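Local coordinates for protein benzoylformate decarboxylase (PDB 4Q9D) that belongs to the thiamine pyrophosphate-dependent enzyme family, forms a four-chain assembly and carries a bound magnesium ion, at residues B[5-10]-B[137-142]; B[16-21]-B[174-179]; B[143-148]-B[157-162]. All coordinates share one frame; numbering follows the deposited sequence.

Contact 1. Residues B[5-10]-B[137-142]; sequences KTVHDV and DVPAAF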
loop_
_atom_site.group_PDB
_atom_site.type_symbol
_atom_site.label_atom_id
_atom_site.label_comp_id
_atom_site.label_asym_id
_atom_site.label_seq_id
_atom_site.Cartn_x
_atom_site.Cartn_y
_atom_site.Cartn_z
ATOM N N LYS B 5 31.050 -17.964 11.212
ATOM C CA LYS B 5 30.689 -16.906 10.261
ATOM C C LYS B 5 29.365 -16.269 10.683
ATOM O O LYS B 5 28.427 -16.964 11.074
ATOM C CB LYS B 5 30.526 -17.485 8.866
ATOM C CG LYS B 5 31.726 -18.245 8.382
ATOM C CD LYS B 5 32.876 -17.328 8.133
ATOM C CE LYS B 5 33.766 -17.873 7.017
ATOM N NZ LYS B 5 35.092 -17.200 7.001
ATOM N N THR B 6 29.303 -14.951 10.625
ATOM C CA THR B 6 28.065 -14.236 10.885
ATOM C C THR B 6 27.336 -13.940 9.571
ATOM O O THR B 6 27.890 -14.067 8.479
ATOM C CB THR B 6 28.373 -12.910 11.565
ATOM O OG1 THR B 6 29.206 -12.146 10.689
ATOM C CG2 THR B 6 29.138 -13.160 12.928
ATOM N N VAL B 7 26.092 -13.515 9.691
ATOM C CA VAL B 7 25.342 -13.013 8.553
ATOM C C VAL B 7 26.152 -11.945 7.780
ATOM O O VAL B 7 26.169 -11.940 6.548
ATOM C CB VAL B 7 23.986 -12.450 9.029
ATOM C CG1 VAL B 7 23.349 -11.541 7.944
ATOM C CG2 VAL B 7 23.037 -13.620 9.418
ATOM N N HIS B 8 26.852 -11.084 8.514
ATOM C CA HIS B 8 27.717 -10.054 7.930
ATOM C C HIS B 8 28.817 -10.686 7.057
ATOM O O HIS B 8 29.021 -10.272 5.907
ATOM C CB HIS B 8 28.315 -9.214 9.074
ATOM C CG HIS B 8 29.054 -7.987 8.633
ATOM N ND1 HIS B 8 30.323 -8.032 8.085
ATOM C CD2 HIS B 8 28.720 -6.672 8.689
ATOM C CE1 HIS B 8 30.740 -6.803 7.830
ATOM N NE2 HIS B 8 29.785 -5.955 8.184
ATOM N N ASP B 9 29.517 -11.695 7.594
ATOM C CA ASP B 9 30.580 -12.381 6.841
ATOM C C ASP B 9 30.087 -12.937 5.519
ATOM O O ASP B 9 30.670 -12.684 4.454
ATOM C CB ASP B 9 31.176 -13.571 7.635
ATOM C CG ASP B 9 31.915 -13.137 8.897
ATOM O OD1 ASP B 9 32.561 -12.069 8.881
ATOM O OD2 ASP B 9 31.826 -13.864 9.910
ATOM N N VAL B 10 29.053 -13.767 5.592
ATOM C CA VAL B 10 28.627 -14.460 4.400
ATOM C C VAL B 10 27.908 -13.522 3.406
ATOM O O VAL B 10 27.883 -13.802 2.203
ATOM C CB VAL B 10 27.783 -15.733 4.726
ATOM C CG1 VAL B 10 28.495 -16.588 5.804
ATOM C CG2 VAL B 10 26.403 -15.376 5.185
ATOM N N ASP B 137 18.025 -15.108 6.994
ATOM C CA ASP B 137 17.655 -15.026 5.583
ATOM C C ASP B 137 18.188 -13.759 4.911
ATOM O O ASP B 137 17.951 -13.553 3.731
ATOM C CB ASP B 137 16.136 -15.013 5.409
ATOM C CG ASP B 137 15.501 -16.309 5.770
ATOM O OD1 ASP B 137 16.146 -17.381 5.590
ATOM O OD2 ASP B 137 14.340 -16.244 6.212
ATOM N N VAL B 138 18.898 -12.918 5.651
ATOM C CA VAL B 138 19.457 -11.698 5.046
ATOM C C VAL B 138 20.291 -12.036 3.785
ATOM O O VAL B 138 20.079 -11.445 2.732
ATOM C CB VAL B 138 20.238 -10.885 6.086
ATOM C CG1 VAL B 138 21.123 -9.806 5.448
ATOM C CG2 VAL B 138 19.266 -10.282 7.079
ATOM N N PRO B 139 21.192 -13.038 3.866
ATOM C CA PRO B 139 21.992 -13.340 2.665
ATOM C C PRO B 139 21.138 -13.777 1.477
ATOM O O PRO B 139 21.308 -13.238 0.371
ATOM C CB PRO B 139 22.928 -14.493 3.122
ATOM C CG PRO B 139 23.051 -14.292 4.628
ATOM C CD PRO B 139 21.618 -13.844 5.033
ATOM N N ALA B 140 20.233 -14.736 1.677
ATOM C CA ALA B 140 19.342 -15.128 0.574
ATOM C C ALA B 140 18.504 -13.933 0.076
ATOM O O ALA B 140 18.146 -13.888 -1.095
ATOM C CB ALA B 140 18.412 -16.282 0.991
ATOM N N ALA B 141 18.182 -12.986 0.960
ATOM C CA ALA B 141 17.374 -11.808 0.568
ATOM C C ALA B 141 18.156 -10.899 -0.384
ATOM O O ALA B 141 17.611 -10.370 -1.367
ATOM C CB ALA B 141 16.937 -11.027 1.779
ATOM N N PHE B 142 19.450 -10.753 -0.125
ATOM C CA PHE B 142 20.322 -10.054 -1.078
ATOM C C PHE B 142 20.386 -10.762 -2.428
ATOM O O PHE B 142 20.339 -10.111 -3.487
ATOM C CB PHE B 142 21.720 -9.820 -0.488
ATOM C CG PHE B 142 21.813 -8.575 0.364
ATOM C CD1 PHE B 142 21.527 -8.617 1.730
ATOM C CD2 PHE B 142 22.202 -7.373 -0.191
ATOM C CE1 PHE B 142 21.635 -7.483 2.513
ATOM C CE2 PHE B 142 22.299 -6.208 0.606
ATOM C CZ PHE B 142 22.007 -6.274 1.955
#
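Pro139 and Val7 bury the most surface where two helices start side by side, and Val10 adds a third apolar group. Val7 reaches across with CG1 alone. Because this methyl stands anti to the backbone N (chi1 163°), it extends toward the neighbouring helix and ends 3.7 Å from Val138 CB, the two valine side chains crossing at about a right angle. The same CG1 also grazes the proline ring, 4.1 Å from Pro139 CD. One helical turn on, Val10 CG2 meets the rim of that ring at the neighbouring atom, 3.6 Å from Pro139 CG. Helices 7-18 and 138-150 belong to the parallel alpha/beta domain that forms the N-terminal third of thiamine pyrophosphate enzymes, and each is touched here in its first turn. A capping box sets the start of helix 7-18: Thr6 N donates to Asp9 OD2 (2.8 Å), approaching from above the carboxylate plane, while Asp9 N donates to Thr6 OG1 (3.1 Å). Thr11, further along the same helix, also touches Val138 and Pro139.

Contact 2. Residues B[16-21]-B[174-179]; sequences RKLGLT and AAVRSV. With FMT (formic acid), chain G.
A Schellman motif closes helix 7-18, and the last turn before it carries Lys17 and Leu18, the two residues that meet Val176 of the connecting segment 174-179. Gly19 turns out of the helix with positive phi (89°), a backbone conformation that glycine takes easily, and its N bonds back to Arg16 O. Segment 174-179 lies in the loop that runs from strand 157-162 of the first parallel sheet to strand 183-185, and it passes along the outside of the helix layer. Val176 buries the most surface. Its two methyls divide the work: CG2 lies against the aliphatic part of Lys17, a tight 3.5 Å from Lys17 CD, and CG1 faces Leu18, 4.4 Å from Leu18 CD2. Lys17 crosses the valine at about a right angle. Its chain is extended beyond CG, with chi2, chi3 and chi4 all near 180°, which carries the ammonium group past Val176 toward Ala174. There a water joins the two segments, taking a hydrogen bond from Lys17 NZ (2.8 Å) and giving one to Ala174 O (2.8 Å). The charged tip is therefore linked to a backbone carbonyl while its CD methylene packs on a valine methyl. Arg177 points its CB away from the helix, and its guanidinium group hydrogen-bonds to Ala306 O of the third subunit; Ser178 OG also bonds to that subunit, at Asp312 and Arg189. The segment thus lies between its own helix and a neighbouring chain. At its far end a formic acid molecule, probably left from crystallisation, accepts a nearly straight hydrogen bond at O2 from Val179 N, 2.8 Å long with an N-H...O angle of 168°.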
loop_
_atom_site.group_PDB
_atom_site.type_symbol
_atom_site.label_atom_id
_atom_site.label_comp_id
_atom_site.label_asym_id
_atom_site.label_seq_id
_atom_site.Cartn_x
_atom_site.Cartn_y
_atom_site.Cartn_z
ATOM N N ARG B 16 30.546 -9.861 -2.961
ATOM C CA ARG B 16 31.785 -9.926 -3.762
ATOM C C ARG B 16 31.605 -10.839 -4.975
ATOM O O ARG B 16 31.955 -10.451 -6.090
ATOM C CB ARG B 16 32.987 -10.395 -2.906
ATOM C CG ARG B 16 34.347 -10.421 -3.628
ATOM C CD ARG B 16 35.471 -10.973 -2.699
ATOM N NE ARG B 16 35.703 -10.067 -1.577
ATOM C CZ ARG B 16 35.332 -10.301 -0.324
ATOM N NH1 ARG B 16 34.726 -11.450 -0.003
ATOM N NH2 ARG B 16 35.587 -9.390 0.612
ATOM N N LYS B 17 31.078 -12.050 -4.767
ATOM C CA LYS B 17 30.843 -12.974 -5.893
ATOM C C LYS B 17 29.907 -12.399 -6.950
ATOM O O LYS B 17 30.078 -12.671 -8.129
ATOM C CB LYS B 17 30.283 -14.312 -5.405
ATOM C CG LYS B 17 31.276 -15.091 -4.503
ATOM C CD LYS B 17 30.647 -16.366 -3.935
ATOM C CE LYS B 17 31.538 -16.998 -2.867
ATOM N NZ LYS B 17 30.826 -18.095 -2.156
ATOM N N LEU B 18 28.931 -11.595 -6.522
ATOM C CA LEU B 18 27.962 -10.991 -7.438
ATOM C C LEU B 18 28.537 -9.769 -8.147
ATOM O O LEU B 18 27.947 -9.271 -9.110
ATOM C CB LEU B 18 26.687 -10.577 -6.675
ATOM C CG LEU B 18 25.894 -11.746 -6.098
ATOM C CD1 LEU B 18 24.612 -11.264 -5.445
ATOM C CD2 LEU B 18 25.572 -12.713 -7.223
ATOM N N GLY B 19 29.674 -9.271 -7.663
ATOM C CA GLY B 19 30.278 -8.077 -8.240
ATOM C C GLY B 19 29.793 -6.787 -7.604
ATOM O O GLY B 19 30.148 -5.684 -8.050
ATOM N N LEU B 20 28.995 -6.915 -6.548
ATOM C CA LEU B 20 28.457 -5.747 -5.846
ATOM C C LEU B 20 29.437 -5.201 -4.819
ATOM O O LEU B 20 29.186 -5.288 -3.617
ATOM C CB LEU B 20 27.126 -6.092 -5.162
ATOM C CG LEU B 20 25.959 -6.433 -6.103
ATOM C CD1 LEU B 20 24.782 -6.991 -5.309
ATOM C CD2 LEU B 20 25.540 -5.195 -6.876
ATOM N N THR B 21 30.537 -4.614 -5.289
ATOM C CA THR B 21 31.645 -4.253 -4.394
ATOM C C THR B 21 31.794 -2.752 -4.206
ATOM O O THR B 21 32.762 -2.268 -3.604
ATOM C CB THR B 21 32.982 -4.849 -4.885
ATOM O OG1 THR B 21 33.188 -4.473 -6.247
ATOM C CG2 THR B 21 32.929 -6.390 -4.789
ATOM N N ALA B 174 26.265 -18.381 1.541
ATOM C CA ALA B 174 25.065 -18.088 0.749
ATOM C C ALA B 174 25.173 -18.733 -0.622
ATOM O O ALA B 174 26.228 -18.655 -1.249
ATOM C CB ALA B 174 24.923 -16.578 0.606
ATOM N N ALA B 175 24.086 -19.345 -1.097
ATOM C CA ALA B 175 24.048 -19.891 -2.444
ATOM C C ALA B 175 24.194 -18.753 -3.452
ATOM O O ALA B 175 23.682 -17.649 -3.238
ATOM C CB ALA B 175 22.742 -20.647 -2.682
ATOM N N VAL B 176 24.921 -19.015 -4.526
ATOM C CA VAL B 176 25.182 -18.026 -5.551
ATOM C C VAL B 176 24.356 -18.446 -6.749
ATOM O O VAL B 176 24.518 -19.547 -7.276
ATOM C CB VAL B 176 26.694 -17.972 -5.913
ATOM C CG1 VAL B 176 26.993 -16.834 -6.922
ATOM C CG2 VAL B 176 27.530 -17.777 -4.653
ATOM N N ARG B 177 23.438 -17.593 -7.171
ATOM C CA ARG B 177 22.592 -17.951 -8.301
ATOM C C ARG B 177 22.861 -17.008 -9.430
ATOM O O ARG B 177 23.456 -15.953 -9.215
ATOM C CB ARG B 177 21.125 -17.849 -7.905
ATOM C CG ARG B 177 20.763 -18.792 -6.779
ATOM C CD ARG B 177 19.237 -18.833 -6.665
ATOM N NE ARG B 177 18.665 -17.656 -5.977
ATOM C CZ ARG B 177 17.709 -16.875 -6.481
ATOM N NH1 ARG B 177 17.234 -17.091 -7.706
ATOM N NH2 ARG B 177 17.212 -15.886 -5.748
ATOM N N SER B 178 22.389 -17.374 -10.622
ATOM C CA SER B 178 22.417 -16.485 -11.772
ATOM C C SER B 178 21.050 -16.524 -12.431
ATOM O O SER B 178 20.359 -17.541 -12.362
ATOM C CB SER B 178 23.527 -16.880 -12.785
ATOM O OG SER B 178 23.211 -18.113 -13.446
ATOM N N VAL B 179 20.659 -15.418 -13.069
ATOM C CA VAL B 179 19.326 -15.279 -13.664
ATOM C C VAL B 179 19.411 -14.787 -15.130
ATOM O O VAL B 179 20.448 -14.299 -15.561
ATOM C CB VAL B 179 18.464 -14.297 -12.835
ATOM C CG1 VAL B 179 18.318 -14.819 -11.409
ATOM C CG2 VAL B 179 19.106 -12.868 -12.813
HETATM C C FMT G . 22.836 -12.562 -13.838
HETATM O O1 FMT G . 23.586 -11.605 -13.594
HETATM O O2 FMT G . 22.655 -13.469 -13.012
HETATM O O HOH W 1 28.457 -16.921 -1.211
#

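Contact 3. Residues B[143-148]-B[157-162]; sequences MQAYAV and VFLSIP. With FMT (formic acid), chain G.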
loop_
_atom_site.group_PDB
_atom_site.type_symbol
_atom_site.label_atom_id
_atom_site.label_comp_id
_atom_site.label_asym_id
_atom_site.label_seq_id
_atom_site.Cartn_x
_atom_site.Cartn_y
_atom_site.Cartn_z
ATOM N N MET B 143 20.469 -12.090 -2.424
ATOM C CA MET B 143 20.548 -12.813 -3.701
ATOM C C MET B 143 19.258 -12.574 -4.463
ATOM O O MET B 143 19.240 -12.377 -5.674
ATOM C CB MET B 143 20.746 -14.327 -3.471
ATOM C CG MET B 143 20.892 -15.101 -4.792
ATOM S SD MET B 143 22.443 -14.667 -5.629
ATOM C CE MET B 143 21.807 -13.785 -7.063
ATOM N N GLN B 144 18.157 -12.615 -3.720
ATOM C CA GLN B 144 16.853 -12.402 -4.296
ATOM C C GLN B 144 16.722 -10.951 -4.816
ATOM O O GLN B 144 16.150 -10.707 -5.915
ATOM C CB GLN B 144 15.790 -12.759 -3.229
ATOM C CG GLN B 144 14.381 -12.683 -3.687
ATOM C CD GLN B 144 13.376 -13.327 -2.693
ATOM O OE1 GLN B 144 12.250 -12.888 -2.628
ATOM N NE2 GLN B 144 13.767 -14.417 -2.007
ATOM N N ALA B 145 17.261 -9.989 -4.056
ATOM C CA ALA B 145 17.178 -8.593 -4.490
ATOM C C ALA B 145 17.856 -8.450 -5.853
ATOM O O ALA B 145 17.312 -7.815 -6.767
ATOM C CB ALA B 145 17.807 -7.639 -3.479
ATOM N N TYR B 146 19.038 -9.054 -5.977
ATOM C CA TYR B 146 19.809 -9.059 -7.229
ATOM C C TYR B 146 19.016 -9.737 -8.343
ATOM O O TYR B 146 18.962 -9.238 -9.456
ATOM C CB TYR B 146 21.161 -9.801 -7.015
ATOM C CG TYR B 146 22.035 -9.955 -8.272
ATOM C CD1 TYR B 146 23.185 -9.185 -8.437
ATOM C CD2 TYR B 146 21.736 -10.905 -9.249
ATOM C CE1 TYR B 146 24.001 -9.338 -9.553
ATOM C CE2 TYR B 146 22.540 -11.059 -10.380
ATOM C CZ TYR B 146 23.662 -10.274 -10.524
ATOM O OH TYR B 146 24.462 -10.424 -11.637
ATOM N N ALA B 147 18.397 -10.880 -8.038
ATOM C CA ALA B 147 17.584 -11.576 -9.020
ATOM C C ALA B 147 16.436 -10.706 -9.542
ATOM O O ALA B 147 16.188 -10.645 -10.765
ATOM C CB ALA B 147 17.044 -12.906 -8.442
ATOM N N VAL B 148 15.745 -10.018 -8.637
ATOM C CA VAL B 148 14.599 -9.206 -9.065
ATOM C C VAL B 148 15.068 -7.989 -9.884
ATOM O O VAL B 148 14.529 -7.720 -10.938
ATOM C CB VAL B 148 13.734 -8.715 -7.906
ATOM C CG1 VAL B 148 12.629 -7.715 -8.438
ATOM C CG2 VAL B 148 13.105 -9.912 -7.132
ATOM N N VAL B 157 15.254 -2.151 -6.361
ATOM C CA VAL B 157 14.520 -2.886 -5.334
ATOM C C VAL B 157 14.940 -2.377 -3.963
ATOM O O VAL B 157 15.984 -1.731 -3.835
ATOM C CB VAL B 157 14.752 -4.412 -5.446
ATOM C CG1 VAL B 157 14.354 -4.914 -6.849
ATOM C CG2 VAL B 157 16.208 -4.735 -5.162
ATOM N N PHE B 158 14.124 -2.660 -2.939
ATOM C CA PHE B 158 14.380 -2.151 -1.598
ATOM C C PHE B 158 14.452 -3.288 -0.554
ATOM O O PHE B 158 13.569 -4.165 -0.483
ATOM C CB PHE B 158 13.296 -1.130 -1.195
ATOM C CG PHE B 158 13.471 -0.562 0.199
ATOM C CD1 PHE B 158 14.402 0.444 0.452
ATOM C CD2 PHE B 158 12.674 -0.994 1.241
ATOM C CE1 PHE B 158 14.548 0.996 1.736
ATOM C CE2 PHE B 158 12.830 -0.474 2.527
ATOM C CZ PHE B 158 13.763 0.513 2.783
ATOM N N LEU B 159 15.485 -3.243 0.274
ATOM C CA LEU B 159 15.656 -4.210 1.363
ATOM C C LEU B 159 15.902 -3.455 2.633
ATOM O O LEU B 159 16.820 -2.640 2.699
ATOM C CB LEU B 159 16.896 -5.062 1.118
ATOM C CG LEU B 159 16.790 -6.453 0.520
ATOM C CD1 LEU B 159 18.204 -7.038 0.496
ATOM C CD2 LEU B 159 15.882 -7.325 1.392
ATOM N N SER B 160 15.100 -3.742 3.647
ATOM C CA SER B 160 15.223 -3.114 4.952
ATOM C C SER B 160 15.824 -4.161 5.899
ATOM O O SER B 160 15.286 -5.273 5.985
ATOM C CB SER B 160 13.838 -2.771 5.464
ATOM O OG SER B 160 13.949 -2.090 6.701
ATOM N N ILE B 161 16.912 -3.827 6.597
ATOM C CA ILE B 161 17.600 -4.826 7.446
ATOM C C ILE B 161 17.765 -4.348 8.896
ATOM O O ILE B 161 18.575 -3.450 9.186
ATOM C CB ILE B 161 19.006 -5.207 6.912
ATOM C CG1 ILE B 161 18.996 -5.457 5.377
ATOM C CG2 ILE B 161 19.585 -6.404 7.708
ATOM C CD1 ILE B 161 18.158 -6.662 5.007
ATOM N N PRO B 162 17.003 -4.949 9.815
ATOM C CA PRO B 162 17.160 -4.665 11.259
ATOM C C PRO B 162 18.644 -4.743 11.688
ATOM O O PRO B 162 19.364 -5.670 11.326
ATOM C CB PRO B 162 16.328 -5.760 11.928
ATOM C CG PRO B 162 15.218 -6.055 10.901
ATOM C CD PRO B 162 15.967 -5.964 9.546
HETATM C C FMT G . 22.836 -12.562 -13.838
HETATM O O1 FMT G . 23.586 -11.605 -13.594
HETATM O O2 FMT G . 22.655 -13.469 -13.012
#
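Ala145 is the smallest bump on the helix face that meets Val157 and Leu159, and it fits the hollow between their side chains. Its methyl CB lies 3.7 Å from Val157 CG2 and 4.0 Å from Leu159 CD1, so a single carbon bridges two residues that project from the same face of the strand. Val157 fills the complementary hollow, formed by the surface of the helix between Ala145 and Val148. Its CG2, held between the backbone N and the carbonyl carbon (chi1 -57°), enters beside the backbone and comes within 3.6 Å of Ala145 O. The other branch, CG1, turns to the next helical turn and meets Val148 CG1 at 3.7 Å. Helix and strand run almost antiparallel, at 167°, with their axes approaching to 8.8 Å, as expected for consecutive elements of the beta-alpha-beta unit formed by strand 128-130, helix 138-150 and strand 157-162. Trp128 of the first strand packs against Ala145 and Val148, and Ile96 of strand 95-101 also reaches Ala145, so the methyl of Ala145 sits over strand 157-162, with reach to its two neighbours. Behind the helix, Tyr146 points its CB away from strand 157-162, and its ring edge faces the formic acid molecule. Across the interface side chain meets side chain through carbon alone, and Val157 CG2 also rests against a backbone oxygen. The side chains thus contribute fit and burial, while the sheet's backbone bonds and the short connection also fix where the strand lies.

From the N terminus, the chain enters helix 7-18, whose first turn takes part in contact 1 and whose last turn takes part in contact 2. Contact 1 closes a loop of 126 residues when helix 138-150 arrives beside it. The chain then continues along that helix and returns through strand 157-162, closing contact 3, a short local loop that follows contact 1 in series. Contact 2 closes last, at 174-179, so it crosses contact 1 and encloses contact 3. Together they join two neighbouring helices, the sheet beneath and the link leading onward to the central domain. Pro139 touches Ala174 between contacts 1 and 2, while Met143 meets Arg177 between contacts 3 and 2.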